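Soluble epoxide hydrolase (Bacillus megaterium, PDB 4INZ) is a soluble, single-chain enzyme of the alpha/beta hydrolase fold family, built on a largely parallel beta sheet flanked by helices. Local coordinates at residues A[94-97]-A[98-102]; A[110-114]-A[115-119]; A[265-268]-A[269-273]; A[280-283]-A[284-288]. The protein carries 1 engineered substitution. One frame throughout, in Å; residues are numbered along the deposited sequence.

Interaction 1: A[94-97]-A[98-102]; sequences EDIR and QVIEG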
ATOM      1  N   GLU A  94      -9.408   6.101  -9.135  1.00 31.68           N
ATOM      2  CA  GLU A  94      -9.764   7.471  -9.497  1.00 32.91           C
ATOM      3  C   GLU A  94      -9.290   8.463  -8.433  1.00 32.90           C
ATOM      4  O   GLU A  94      -8.892   9.585  -8.756  1.00 35.09           O
ATOM      5  CB  GLU A  94     -11.270   7.607  -9.742  1.00 36.16           C
ATOM      6  CG  GLU A  94     -11.728   9.036 -10.017  1.00 37.77           C
ATOM      7  CD  GLU A  94     -11.350   9.545 -11.407  1.00 40.69           C
ATOM      8  OE1 GLU A  94     -10.696   8.809 -12.175  1.00 41.10           O
ATOM      9  OE2 GLU A  94     -11.718  10.695 -11.733  1.00 42.30           O
ATOM     10  N   ASP A  95      -9.326   8.052  -7.168  1.00 29.97           N
ATOM     11  CA  ASP A  95      -8.769   8.883  -6.105  1.00 31.22           C
ATOM     12  C   ASP A  95      -7.349   9.265  -6.478  1.00 30.23           C
ATOM     13  O   ASP A  95      -6.970  10.434  -6.414  1.00 30.69           O
ATOM     14  CB  ASP A  95      -8.737   8.146  -4.760  1.00 30.31           C
ATOM     15  CG  ASP A  95     -10.083   8.127  -4.062  1.00 30.64           C
ATOM     16  OD1 ASP A  95     -11.032   8.774  -4.558  1.00 32.79           O
ATOM     17  OD2 ASP A  95     -10.182   7.468  -3.003  1.00 28.35           O
ATOM     18  N   ILE A  96      -6.559   8.264  -6.862  1.00 27.98           N
ATOM     19  CA  ILE A  96      -5.146   8.482  -7.120  1.00 27.45           C
ATOM     20  C   ILE A  96      -4.957   9.386  -8.328  1.00 29.74           C
ATOM     21  O   ILE A  96      -4.113  10.278  -8.315  1.00 30.23           O
ATOM     22  CB  ILE A  96      -4.386   7.153  -7.318  1.00 24.43           C
ATOM     23  CG1 ILE A  96      -4.594   6.241  -6.103  1.00 23.39           C
ATOM     24  CG2 ILE A  96      -2.897   7.415  -7.543  1.00 25.91           C
ATOM     25  CD1 ILE A  96      -4.258   6.892  -4.760  1.00 23.04           C
ATOM     26  N   ARG A  97      -5.759   9.169  -9.364  1.00 33.17           N
ATOM     27  CA  ARG A  97      -5.670  10.005 -10.553  1.00 34.91           C
ATOM     28  C   ARG A  97      -5.918  11.473 -10.218  1.00 35.50           C
ATOM     29  O   ARG A  97      -5.172  12.350 -10.657  1.00 36.35           O
ATOM     30  CB  ARG A  97      -6.662   9.542 -11.619  1.00 34.53           C
ATOM     31  CG  ARG A  97      -6.341  10.052 -13.005  1.00 36.92           C
ATOM     32  CD  ARG A  97      -7.507   9.822 -13.962  1.00 39.82           C
ATOM     33  NE  ARG A  97      -8.699  10.562 -13.559  1.00 42.12           N
ATOM     34  CZ  ARG A  97      -8.895  11.853 -13.810  1.00 45.68           C
ATOM     35  NH1 ARG A  97      -7.975  12.551 -14.466  1.00 45.80           N
ATOM     36  NH2 ARG A  97     -10.006  12.449 -13.405  1.00 47.48           N
ATOM     37  N   GLN A  98      -6.965  11.737  -9.440  1.00 35.41           N
ATOM     38  CA  GLN A  98      -7.343  13.110  -9.114  1.00 35.14           C
ATOM     39  C   GLN A  98      -6.374  13.757  -8.122  1.00 34.55           C
ATOM     40  O   GLN A  98      -6.176  14.966  -8.143  1.00 36.72           O
ATOM     41  CB  GLN A  98      -8.782  13.182  -8.584  1.00 35.00           C
ATOM     42  CG  GLN A  98      -9.856  12.811  -9.597  1.00 35.96           C
ATOM     43  CD  GLN A  98     -11.241  13.291  -9.179  1.00 36.36           C
ATOM     44  OE1 GLN A  98     -11.375  14.211  -8.373  1.00 35.72           O
ATOM     45  NE2 GLN A  98     -12.276  12.660  -9.719  1.00 37.56           N
ATOM     46  N   VAL A  99      -5.772  12.957  -7.251  1.00 33.28           N
ATOM     47  CA  VAL A  99      -4.791  13.495  -6.319  1.00 32.36           C
ATOM     48  C   VAL A  99      -3.575  14.044  -7.060  1.00 33.32           C
ATOM     49  O   VAL A  99      -3.100  15.146  -6.769  1.00 34.74           O
ATOM     50  CB  VAL A  99      -4.346  12.439  -5.295  1.00 30.65           C
ATOM     51  CG1 VAL A  99      -3.067  12.885  -4.597  1.00 31.50           C
ATOM     52  CG2 VAL A  99      -5.470  12.187  -4.292  1.00 30.62           C
ATOM     53  N   ILE A 100      -3.076  13.277  -8.020  1.00 33.23           N
ATOM     54  CA  ILE A 100      -1.921  13.695  -8.813  1.00 35.74           C
ATOM     55  C   ILE A 100      -2.215  15.002  -9.552  1.00 38.57           C
ATOM     56  O   ILE A 100      -1.417  15.945  -9.529  1.00 38.08           O
ATOM     57  CB  ILE A 100      -1.489  12.586  -9.804  1.00 34.19           C
ATOM     58  CG1 ILE A 100      -1.018  11.352  -9.029  1.00 34.60           C
ATOM     59  CG2 ILE A 100      -0.389  13.084 -10.729  1.00 32.15           C
ATOM     60  CD1 ILE A 100      -0.776  10.125  -9.894  1.00 34.08           C
ATOM     61  N   GLU A 101      -3.376  15.064 -10.189  1.00 39.30           N
ATOM     62  CA  GLU A 101      -3.769  16.273 -10.899  1.00 42.14           C
ATOM     63  C   GLU A 101      -4.101  17.407  -9.937  1.00 42.07           C
ATOM     64  O   GLU A 101      -3.784  18.568 -10.200  1.00 41.39           O
ATOM     65  CB  GLU A 101      -4.956  15.997 -11.812  1.00 46.75           C
ATOM     66  CG  GLU A 101      -4.629  15.085 -12.971  1.00 50.36           C
ATOM     67  CD  GLU A 101      -5.643  15.193 -14.086  1.00 53.58           C
ATOM     68  OE1 GLU A 101      -6.678  15.865 -13.879  1.00 54.48           O
ATOM     69  OE2 GLU A 101      -5.400  14.615 -15.166  1.00 53.84           O
ATOM     70  N   GLY A 102      -4.743  17.069  -8.824  1.00 40.76           N
ATOM     71  CA  GLY A 102      -5.139  18.067  -7.847  1.00 41.45           C
ATOM     72  C   GLY A 102      -3.940  18.789  -7.261  1.00 41.00           C
ATOM     73  O   GLY A 102      -4.006  19.981  -6.947  1.00 41.43           O
TER
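Glu94 and Gln98, one helical turn apart, meet through contrasting torsions: Glu94 swings CG to the far side from its backbone N (chi1 175°) and folds at the next bond, whereas Gln98 sets CG anti to its carbonyl carbon (chi1 -66°) and runs on extended. Gln98 NE2 then lies 2.9 Å from Glu94 OE2 in an almost straight hydrogen bond, entering on the anti side of the carboxylate, whose plane stands nearly perpendicular (88°) to the amide. Asn26 N takes the other end of that amide, OE1. Arg97, bent at its third torsion, grips the same carboxylate side-on, with NE 3.0 Å from Glu94 OE1 and NH2 3.0 Å from Glu94 OE2. Glu94 OE2 therefore accepts from Arg97 and Gln98 together, both arriving from one face, which should restrain rotation of the carboxylate. The remaining arginine nitrogen, NH1, makes a longer salt bridge of 3.4 Å to Glu101 OE2, an oxygen that is also hydrogen-bonded to Tyr130 OH. On the buried side Ile96 CG2 lies 4.2 Å from Ile100 CD1, and both isoleucines pack on Phe123. Backbone bonds such as Val99 N to Asp95 O (2.9 Å) hold the spacing. A salt-bridge network spanning about two turns, backed by an apolar stripe, is characteristic of an amphipathic helix, here one flanking the sheet of the alpha/beta hydrolase fold.

Interaction 2: A[110-114]-A[115-119]; sequences LVVHD and WGAGI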
ATOM      1  N   LEU A 110       5.647   6.940  -8.077  1.00 20.70           N
ATOM      2  CA  LEU A 110       4.642   6.340  -7.205  1.00 19.38           C
ATOM      3  C   LEU A 110       5.269   5.270  -6.306  1.00 18.80           C
ATOM      4  O   LEU A 110       5.897   4.324  -6.794  1.00 21.70           O
ATOM      5  CB  LEU A 110       3.518   5.732  -8.048  1.00 19.35           C
ATOM      6  CG  LEU A 110       2.247   5.327  -7.301  1.00 21.32           C
ATOM      7  CD1 LEU A 110       1.599   6.552  -6.675  1.00 23.08           C
ATOM      8  CD2 LEU A 110       1.269   4.619  -8.241  1.00 21.87           C
ATOM      9  N   VAL A 111       5.097   5.421  -4.994  1.00 17.62           N
ATOM     10  CA  VAL A 111       5.720   4.525  -4.010  1.00 16.77           C
ATOM     11  C   VAL A 111       4.622   3.848  -3.196  1.00 16.98           C
ATOM     12  O   VAL A 111       3.796   4.527  -2.588  1.00 19.42           O
ATOM     13  CB  VAL A 111       6.641   5.318  -3.067  1.00 17.57           C
ATOM     14  CG1 VAL A 111       7.441   4.367  -2.160  1.00 17.76           C
ATOM     15  CG2 VAL A 111       7.569   6.197  -3.880  1.00 18.89           C
ATOM     16  N   VAL A 112       4.595   2.520  -3.188  1.00 15.24           N
ATOM     17  CA  VAL A 112       3.384   1.825  -2.740  1.00 16.89           C
ATOM     18  C   VAL A 112       3.660   0.607  -1.869  1.00 17.06           C
ATOM     19  O   VAL A 112       4.719  -0.007  -1.974  1.00 17.66           O
ATOM     20  CB  VAL A 112       2.519   1.395  -3.950  1.00 18.19           C
ATOM     21  CG1 VAL A 112       2.155   2.614  -4.804  1.00 18.89           C
ATOM     22  CG2 VAL A 112       3.252   0.360  -4.794  1.00 18.63           C
ATOM     23  N   HIS A 113       2.687   0.253  -1.029  1.00 16.00           N
ATOM     24  CA  HIS A 113       2.837  -0.828  -0.053  1.00 16.96           C
ATOM     25  C   HIS A 113       1.464  -1.437   0.258  1.00 18.32           C
ATOM     26  O   HIS A 113       0.489  -0.706   0.432  1.00 18.96           O
ATOM     27  CB  HIS A 113       3.466  -0.249   1.225  1.00 16.49           C
ATOM     28  CG  HIS A 113       3.557  -1.202   2.373  1.00 17.10           C
ATOM     29  ND1 HIS A 113       4.236  -2.407   2.305  1.00 20.04           N
ATOM     30  CD2 HIS A 113       3.106  -1.097   3.646  1.00 14.49           C
ATOM     31  CE1 HIS A 113       4.173  -3.009   3.479  1.00 16.89           C
ATOM     32  NE2 HIS A 113       3.489  -2.238   4.309  1.00 22.03           N
ATOM     33  N   ASP A 114       1.390  -2.767   0.289  1.00 18.85           N
ATOM     34  CA  ASP A 114       0.206  -3.488   0.780  1.00 21.25           C
ATOM     35  C   ASP A 114      -1.039  -3.110  -0.046  1.00 20.36           C
ATOM     36  O   ASP A 114      -1.000  -3.209  -1.275  1.00 20.66           O
ATOM     37  CB  ASP A 114       0.031  -3.243   2.292  1.00 21.60           C
ATOM     38  CG  ASP A 114      -0.994  -4.165   2.936  1.00 24.31           C
ATOM     39  OD1 ASP A 114      -0.635  -5.313   3.301  1.00 28.60           O
ATOM     40  OD2 ASP A 114      -2.155  -3.738   3.096  1.00 21.92           O
ATOM     41  N   TRP A 115      -2.126  -2.667   0.590  1.00 20.12           N
ATOM     42  CA  TRP A 115      -3.291  -2.219  -0.183  1.00 19.71           C
ATOM     43  C   TRP A 115      -2.903  -1.098  -1.147  1.00 18.51           C
ATOM     44  O   TRP A 115      -3.430  -1.010  -2.257  1.00 20.90           O
ATOM     45  CB  TRP A 115      -4.459  -1.767   0.718  1.00 18.99           C
ATOM     46  CG  TRP A 115      -5.603  -2.743   0.719  1.00 19.57           C
ATOM     47  CD1 TRP A 115      -5.960  -3.592   1.729  1.00 21.58           C
ATOM     48  CD2 TRP A 115      -6.518  -2.991  -0.354  1.00 21.68           C
ATOM     49  NE1 TRP A 115      -7.046  -4.348   1.353  1.00 21.65           N
ATOM     50  CE2 TRP A 115      -7.406  -4.001   0.078  1.00 23.00           C
ATOM     51  CE3 TRP A 115      -6.676  -2.456  -1.637  1.00 22.42           C
ATOM     52  CZ2 TRP A 115      -8.434  -4.489  -0.732  1.00 23.72           C
ATOM     53  CZ3 TRP A 115      -7.704  -2.939  -2.439  1.00 26.11           C
ATOM     54  CH2 TRP A 115      -8.565  -3.946  -1.983  1.00 26.47           C
ATOM     55  N   GLY A 116      -1.985  -0.240  -0.716  1.00 18.58           N
ATOM     56  CA  GLY A 116      -1.482   0.823  -1.569  1.00 17.49           C
ATOM     57  C   GLY A 116      -0.832   0.282  -2.830  1.00 19.48           C
ATOM     58  O   GLY A 116      -0.883   0.917  -3.882  1.00 20.15           O
ATOM     59  N   ALA A 117      -0.214  -0.890  -2.714  1.00 18.52           N
ATOM     60  CA  ALA A 117       0.395  -1.566  -3.861  1.00 18.77           C
ATOM     61  C   ALA A 117      -0.658  -2.215  -4.765  1.00 19.45           C
ATOM     62  O   ALA A 117      -0.563  -2.139  -5.986  1.00 21.21           O
ATOM     63  CB  ALA A 117       1.434  -2.590  -3.397  1.00 19.51           C
ATOM     64  N   GLY A 118      -1.663  -2.852  -4.173  1.00 19.56           N
ATOM     65  CA  GLY A 118      -2.780  -3.358  -4.952  1.00 22.27           C
ATOM     66  C   GLY A 118      -3.368  -2.248  -5.816  1.00 24.22           C
ATOM     67  O   GLY A 118      -3.598  -2.419  -7.017  1.00 25.51           O
ATOM     68  N   ILE A 119      -3.589  -1.093  -5.198  1.00 22.22           N
ATOM     69  CA  ILE A 119      -4.148   0.057  -5.895  1.00 22.80           C
ATOM     70  C   ILE A 119      -3.144   0.631  -6.892  1.00 22.04           C
ATOM     71  O   ILE A 119      -3.476   0.886  -8.053  1.00 24.75           O
ATOM     72  CB  ILE A 119      -4.577   1.154  -4.898  1.00 21.31           C
ATOM     73  CG1 ILE A 119      -5.664   0.620  -3.955  1.00 20.46           C
ATOM     74  CG2 ILE A 119      -5.062   2.403  -5.648  1.00 23.49           C
ATOM     75  CD1 ILE A 119      -5.847   1.448  -2.680  1.00 19.28           C
TER
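Asp114 and Trp115 mark a sharp change of direction, where strand 108-112 ends and helix 115-126 starts. The bend rests on Asp114, whose backbone has a positive phi of 59° with a psi of -126°, a strained pairing for a non-glycine residue. The incoming chain supplies two carbonyls to the first helical turn. Asp114 O receives a good bond from Gly118 N at 3.0 Å and a weak one from Ala117 N; His113 O accepts weakly from Gly116 N at 2.8 Å and from Ala117 N. With no side chain at Gly116, the helix can close tightly on His113 O. Among side chains, Asp114 holds CG anti to its N (chi1 -168°), beside its own carbonyl, which brings OD2 to 2.7 Å from Trp115 N in a weak, bent hydrogen bond. Phe47 N bonds to the same oxygen, so two backbone N-H groups hold the carboxylate. Just before the turn Val112 lies against the helix: Val112 CG2 is 3.7 Å from Ala117 CB, while Val112 CB is 3.4 Å from Gly116 O. This is the geometry of the nucleophile elbow of alpha/beta hydrolases, as its strand-turn-helix course and His-Asp-Trp-Gly sequence suggest. The indole of Trp115 meets Tyr219 and Tyr220 edge-to-face. Strand 108-112 runs between strands 40-44 and 131-137 as the first strand of a beta-alpha-beta unit, and Ile119 on its helix packs on Leu92 of helix 89-102.

Interaction 3: A[265-268]-A[269-273]; sequences DGIE and EYVPN
Ile267 and Val271 are joined in a compact turn held mainly by backbone hydrogen bonds. Ile267 O accepts twice: Val271 N approaches at 2.9 Å in the carbonyl plane, and Tyr270 N, also at 2.9 Å, comes from well above that plane. Gly266 O likewise takes Glu269 N from above its carbonyl plane, at 3.1 Å. The positive phi of Gly266 (64°), readily adopted by glycine, starts the turn. A water adds a second link between the same two residues, donating to Gly266 O at 2.8 Å and to Glu269 OE2 at 2.7 Å. Glu269 holds CG opposite its backbone N (chi1 180°) and continues extended, its end leading away from 265-268, and the water bridges the gap. Carbon donors close the far end: Glu268 CA points its hydrogen at Val271 O (3.4 Å), and Pro272 CA, in a residue that lacks an N-H, makes a more bent contact with Glu268 O (3.3 Å). Apolar contact is slight, Ile267 CG1 lying 4.2 Å from Val271 CG2. Tyr270 turns a ring edge near Ile267 O, and its ring meets that of Tyr143 almost parallel. The turn lies in the loop between strands 248-253 and 274-279, where Val271 packs on Trp121 and Tyr125 of helix 115-126 and Ile267 on Ile274 at the start of edge strand 274-279.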
ATOM      1  N   ASP A 265       8.582 -14.363  -8.314  1.00 27.01           N
ATOM      2  CA  ASP A 265       9.016 -15.276  -9.368  1.00 27.52           C
ATOM      3  C   ASP A 265       8.459 -14.859 -10.728  1.00 29.18           C
ATOM      4  O   ASP A 265       7.244 -14.716 -10.897  1.00 27.90           O
ATOM      5  CB  ASP A 265       8.582 -16.713  -9.062  1.00 29.33           C
ATOM      6  CG  ASP A 265       9.266 -17.291  -7.833  1.00 30.23           C
ATOM      7  OD1 ASP A 265      10.264 -16.705  -7.364  1.00 31.20           O
ATOM      8  OD2 ASP A 265       8.807 -18.346  -7.343  1.00 29.87           O
ATOM      9  N   GLY A 266       9.352 -14.667 -11.693  1.00 30.18           N
ATOM     10  CA  GLY A 266       8.959 -14.377 -13.059  1.00 30.84           C
ATOM     11  C   GLY A 266       8.213 -13.066 -13.233  1.00 31.25           C
ATOM     12  O   GLY A 266       7.523 -12.862 -14.231  1.00 31.62           O
ATOM     13  N   ILE A 267       8.347 -12.172 -12.260  1.00 30.17           N
ATOM     14  CA  ILE A 267       7.659 -10.890 -12.337  1.00 28.73           C
ATOM     15  C   ILE A 267       8.138 -10.091 -13.557  1.00 30.36           C
ATOM     16  O   ILE A 267       7.385  -9.296 -14.118  1.00 29.45           O
ATOM     17  CB  ILE A 267       7.800 -10.085 -11.018  1.00 27.58           C
ATOM     18  CG1 ILE A 267       6.832  -8.900 -10.997  1.00 26.18           C
ATOM     19  CG2 ILE A 267       9.240  -9.643 -10.793  1.00 28.71           C
ATOM     20  CD1 ILE A 267       6.626  -8.339  -9.614  1.00 27.02           C
ATOM     21  N   GLU A 268       9.373 -10.339 -13.990  1.00 29.39           N
ATOM     22  CA  GLU A 268       9.929  -9.622 -15.136  1.00 33.45           C
ATOM     23  C   GLU A 268       9.194  -9.915 -16.448  1.00 34.52           C
ATOM     24  O   GLU A 268       9.324  -9.160 -17.410  1.00 35.87           O
ATOM     25  CB  GLU A 268      11.429  -9.901 -15.303  1.00 35.80           C
ATOM     26  CG  GLU A 268      11.775 -11.314 -15.738  1.00 39.01           C
ATOM     27  CD  GLU A 268      11.954 -12.268 -14.569  1.00 41.98           C
ATOM     28  OE1 GLU A 268      11.589 -11.904 -13.431  1.00 38.77           O
ATOM     29  OE2 GLU A 268      12.468 -13.385 -14.792  1.00 47.08           O
ATOM     30  N   GLU A 269       8.441 -11.009 -16.492  1.00 34.66           N
ATOM     31  CA  GLU A 269       7.616 -11.304 -17.660  1.00 36.00           C
ATOM     32  C   GLU A 269       6.503 -10.264 -17.790  1.00 34.69           C
ATOM     33  O   GLU A 269       6.070  -9.936 -18.900  1.00 33.73           O
ATOM     34  CB  GLU A 269       7.003 -12.705 -17.563  1.00 40.21           C
ATOM     35  CG  GLU A 269       6.119 -13.065 -18.762  1.00 47.36           C
ATOM     36  CD  GLU A 269       5.042 -14.100 -18.439  1.00 51.64           C
ATOM     37  OE1 GLU A 269       3.917 -13.972 -18.977  1.00 53.38           O
ATOM     38  OE2 GLU A 269       5.317 -15.041 -17.662  1.00 52.27           O
ATOM     39  N   TYR A 270       6.041  -9.756 -16.650  1.00 32.19           N
ATOM     40  CA  TYR A 270       4.958  -8.775 -16.620  1.00 32.72           C
ATOM     41  C   TYR A 270       5.485  -7.358 -16.562  1.00 33.71           C
ATOM     42  O   TYR A 270       4.788  -6.415 -16.934  1.00 35.14           O
ATOM     43  CB  TYR A 270       4.055  -9.012 -15.411  1.00 31.96           C
ATOM     44  CG  TYR A 270       3.371 -10.350 -15.436  1.00 32.86           C
ATOM     45  CD1 TYR A 270       2.232 -10.555 -16.207  1.00 33.67           C
ATOM     46  CD2 TYR A 270       3.863 -11.414 -14.692  1.00 33.38           C
ATOM     47  CE1 TYR A 270       1.607 -11.785 -16.240  1.00 35.93           C
ATOM     48  CE2 TYR A 270       3.242 -12.646 -14.716  1.00 35.08           C
ATOM     49  CZ  TYR A 270       2.115 -12.826 -15.490  1.00 36.66           C
ATOM     50  OH  TYR A 270       1.497 -14.054 -15.514  1.00 37.76           O
ATOM     51  N   VAL A 271       6.714  -7.221 -16.073  1.00 31.90           N
ATOM     52  CA  VAL A 271       7.341  -5.924 -15.852  1.00 29.77           C
ATOM     53  C   VAL A 271       8.796  -5.994 -16.300  1.00 29.34           C
ATOM     54  O   VAL A 271       9.686  -6.201 -15.484  1.00 29.72           O
ATOM     55  CB  VAL A 271       7.310  -5.547 -14.348  1.00 27.44           C
ATOM     56  CG1 VAL A 271       7.722  -4.101 -14.153  1.00 26.49           C
ATOM     57  CG2 VAL A 271       5.923  -5.807 -13.753  1.00 27.73           C
ATOM     58  N   PRO A 272       9.042  -5.829 -17.609  1.00 28.71           N
ATOM     59  CA  PRO A 272      10.367  -6.082 -18.194  1.00 29.82           C
ATOM     60  C   PRO A 272      11.504  -5.219 -17.643  1.00 31.53           C
ATOM     61  O   PRO A 272      12.641  -5.693 -17.551  1.00 33.47           O
ATOM     62  CB  PRO A 272      10.154  -5.787 -19.685  1.00 29.10           C
ATOM     63  CG  PRO A 272       8.690  -5.988 -19.900  1.00 30.44           C
ATOM     64  CD  PRO A 272       8.034  -5.517 -18.636  1.00 29.12           C
ATOM     65  N   ASN A 273      11.217  -3.969 -17.305  1.00 31.21           N
ATOM     66  CA  ASN A 273      12.247  -3.087 -16.782  1.00 31.43           C
ATOM     67  C   ASN A 273      12.117  -2.996 -15.275  1.00 30.86           C
ATOM     68  O   ASN A 273      11.732  -1.958 -14.737  1.00 33.43           O
ATOM     69  CB  ASN A 273      12.138  -1.696 -17.407  1.00 37.15           C
ATOM     70  CG  ASN A 273      13.275  -0.779 -16.993  1.00 42.67           C
ATOM     71  OD1 ASN A 273      14.063  -1.106 -16.101  1.00 46.29           O
ATOM     72  ND2 ASN A 273      13.355   0.387 -17.627  1.00 44.37           N
TER
HETATM   73  O   HOH W   1       6.321 -15.198 -15.115  1.00 43.82           O

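Interaction 4: A[280-283]-A[284-288]; sequences AEAS and HAPQH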
ATOM      1  N   ALA A 280      16.727  -9.587   3.829  1.00 28.74           N
ATOM      2  CA  ALA A 280      16.646 -10.804   4.623  1.00 32.88           C
ATOM      3  C   ALA A 280      16.118 -10.541   6.033  1.00 32.20           C
ATOM      4  O   ALA A 280      15.466 -11.399   6.628  1.00 33.30           O
ATOM      5  CB  ALA A 280      18.007 -11.501   4.681  1.00 36.15           C
ATOM      6  N   GLU A 281      16.389  -9.353   6.561  1.00 31.34           N
ATOM      7  CA  GLU A 281      16.063  -9.056   7.955  1.00 30.65           C
ATOM      8  C   GLU A 281      14.878  -8.103   8.118  1.00 27.60           C
ATOM      9  O   GLU A 281      14.732  -7.454   9.157  1.00 28.85           O
ATOM     10  CB  GLU A 281      17.289  -8.496   8.688  1.00 36.55           C
ATOM     11  CG  GLU A 281      18.531  -9.374   8.593  1.00 43.78           C
ATOM     12  CD  GLU A 281      18.394 -10.667   9.375  1.00 49.49           C
ATOM     13  OE1 GLU A 281      17.364 -10.840  10.064  1.00 52.27           O
ATOM     14  OE2 GLU A 281      19.317 -11.506   9.304  1.00 51.88           O
ATOM     15  N   ALA A 282      14.034  -8.016   7.094  1.00 22.87           N
ATOM     16  CA  ALA A 282      12.814  -7.228   7.214  1.00 20.30           C
ATOM     17  C   ALA A 282      11.591  -8.065   6.906  1.00 20.88           C
ATOM     18  O   ALA A 282      11.647  -9.017   6.121  1.00 23.36           O
ATOM     19  CB  ALA A 282      12.853  -6.030   6.316  1.00 18.97           C
ATOM     20  N   SER A 283      10.482  -7.681   7.520  1.00 18.87           N
ATOM     21  CA  SER A 283       9.227  -8.383   7.354  1.00 19.02           C
ATOM     22  C   SER A 283       8.324  -7.571   6.432  1.00 18.71           C
ATOM     23  O   SER A 283       8.759  -7.109   5.380  1.00 19.79           O
ATOM     24  CB  SER A 283       8.575  -8.613   8.721  1.00 21.73           C
ATOM     25  OG  SER A 283       7.439  -9.456   8.619  1.00 25.19           O
ATOM     26  N   HIS A 284       7.077  -7.373   6.838  1.00 20.17           N
ATOM     27  CA  HIS A 284       6.049  -6.809   5.960  1.00 19.95           C
ATOM     28  C   HIS A 284       6.286  -5.372   5.480  1.00 17.30           C
ATOM     29  O   HIS A 284       5.800  -4.972   4.409  1.00 18.15           O
ATOM     30  CB  HIS A 284       4.687  -6.875   6.665  1.00 22.35           C
ATOM     31  CG  HIS A 284       3.547  -6.387   5.827  1.00 23.56           C
ATOM     32  ND1 HIS A 284       3.134  -7.033   4.683  1.00 24.87           N
ATOM     33  CD2 HIS A 284       2.725  -5.319   5.976  1.00 22.93           C
ATOM     34  CE1 HIS A 284       2.110  -6.382   4.157  1.00 25.09           C
ATOM     35  NE2 HIS A 284       1.840  -5.340   4.924  1.00 24.68           N
ATOM     36  N   ALA A 285       6.997  -4.584   6.275  1.00 17.20           N
ATOM     37  CA  ALA A 285       7.088  -3.142   6.016  1.00 16.76           C
ATOM     38  C   ALA A 285       8.521  -2.612   6.082  1.00 16.38           C
ATOM     39  O   ALA A 285       8.891  -1.877   7.008  1.00 15.26           O
ATOM     40  CB  ALA A 285       6.196  -2.378   6.978  1.00 19.24           C
ATOM     41  N   PRO A 286       9.333  -2.968   5.080  1.00 16.67           N
ATOM     42  CA  PRO A 286      10.745  -2.574   5.057  1.00 16.39           C
ATOM     43  C   PRO A 286      10.931  -1.070   5.205  1.00 15.90           C
ATOM     44  O   PRO A 286      11.924  -0.640   5.776  1.00 15.94           O
ATOM     45  CB  PRO A 286      11.203  -3.000   3.661  1.00 17.66           C
ATOM     46  CG  PRO A 286      10.281  -4.120   3.280  1.00 18.36           C
ATOM     47  CD  PRO A 286       8.946  -3.741   3.888  1.00 18.30           C
ATOM     48  N   GLN A 287       9.996  -0.281   4.691  1.00 15.39           N
ATOM     49  CA  GLN A 287      10.217   1.155   4.632  1.00 15.44           C
ATOM     50  C   GLN A 287      10.472   1.782   6.004  1.00 17.06           C
ATOM     51  O   GLN A 287      11.242   2.739   6.103  1.00 17.20           O
ATOM     52  CB  GLN A 287       9.101   1.878   3.857  1.00 14.75           C
ATOM     53  CG  GLN A 287       7.730   1.905   4.526  1.00 16.42           C
ATOM     54  CD  GLN A 287       6.871   0.707   4.168  1.00 19.26           C
ATOM     55  OE1 GLN A 287       7.365  -0.418   4.080  1.00 19.84           O
ATOM     56  NE2 GLN A 287       5.573   0.947   3.946  1.00 18.33           N
ATOM     57  N   HIS A 288       9.836   1.265   7.059  1.00 16.84           N
ATOM     58  CA  HIS A 288      10.152   1.765   8.403  1.00 16.47           C
ATOM     59  C   HIS A 288      10.864   0.772   9.320  1.00 17.34           C
ATOM     60  O   HIS A 288      11.332   1.156  10.388  1.00 17.97           O
ATOM     61  CB  HIS A 288       8.974   2.488   9.104  1.00 14.97           C
ATOM     62  CG  HIS A 288       7.849   1.599   9.536  1.00 16.07           C
ATOM     63  ND1 HIS A 288       6.838   2.046  10.365  1.00 17.36           N
ATOM     64  CD2 HIS A 288       7.551   0.312   9.243  1.00 15.82           C
ATOM     65  CE1 HIS A 288       5.971   1.072  10.566  1.00 18.99           C
ATOM     66  NE2 HIS A 288       6.380   0.007   9.896  1.00 17.60           N
TER
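Ala282 and Pro286 make the apolar contact of this turn, the methyl CB of Ala282 resting 4.2 Å from Pro286 CA and 4.4 Å from Pro286 CB. Ser283 adds its carbonyl, whose O lies 3.7 Å from CD of the Pro286 ring. No hydrogen bond joins 280-283 to 284-288 directly; the loop is tied instead from the next shell. Glu289 spans it with both carboxylate oxygens, OE1 bonded to Ser283 N and OE2 to Ala285 N. Ser283 OG, placed anti to its own N (chi1 -172°), bonds weakly to Gln255 O. Ala285 takes the N-cap position, and its O receives His288 N at 3.3 Å as the helix begins. His284 swings its ring out from the loop (chi1 -177°), where ND1 is hydrogen-bonded to Asp256 OD2 and NE2 faces Asp114 OD1. Asp256, His284 and Asp114, the last at the strand-helix turn, are placed in a way consistent with the catalytic triad of alpha/beta hydrolases. The loop leads from edge strand 274-279 into helix 286-289, and Pro286 packs on Phe137 at the end of strand 131-137.

How the interactions relate
Interaction 2 lies deepest, its centre about 3 Å from that of the chain, and interaction 3 farthest out, its centre about 20 Å from the same point. Two of the others touch the central contact: Ile96 CG1 of interaction 1 packs 3.9 Å from Ile119 CG2, joining neighbouring helices. From interaction 4, the His284 ring meets that of His113. Interactions 1 and 4 lie on opposite sides of the chain's centre. Charged side chains pair along the partly exposed 94-102 part of helix 89-102, whereas backbone carbonyls bind the turns at 110-119 and 265-273, the latter with a water's help. The 280-288 loop relies on surrounding residues. Interactions 3 and 4 flank the same edge strand, 274-279, at its start and end.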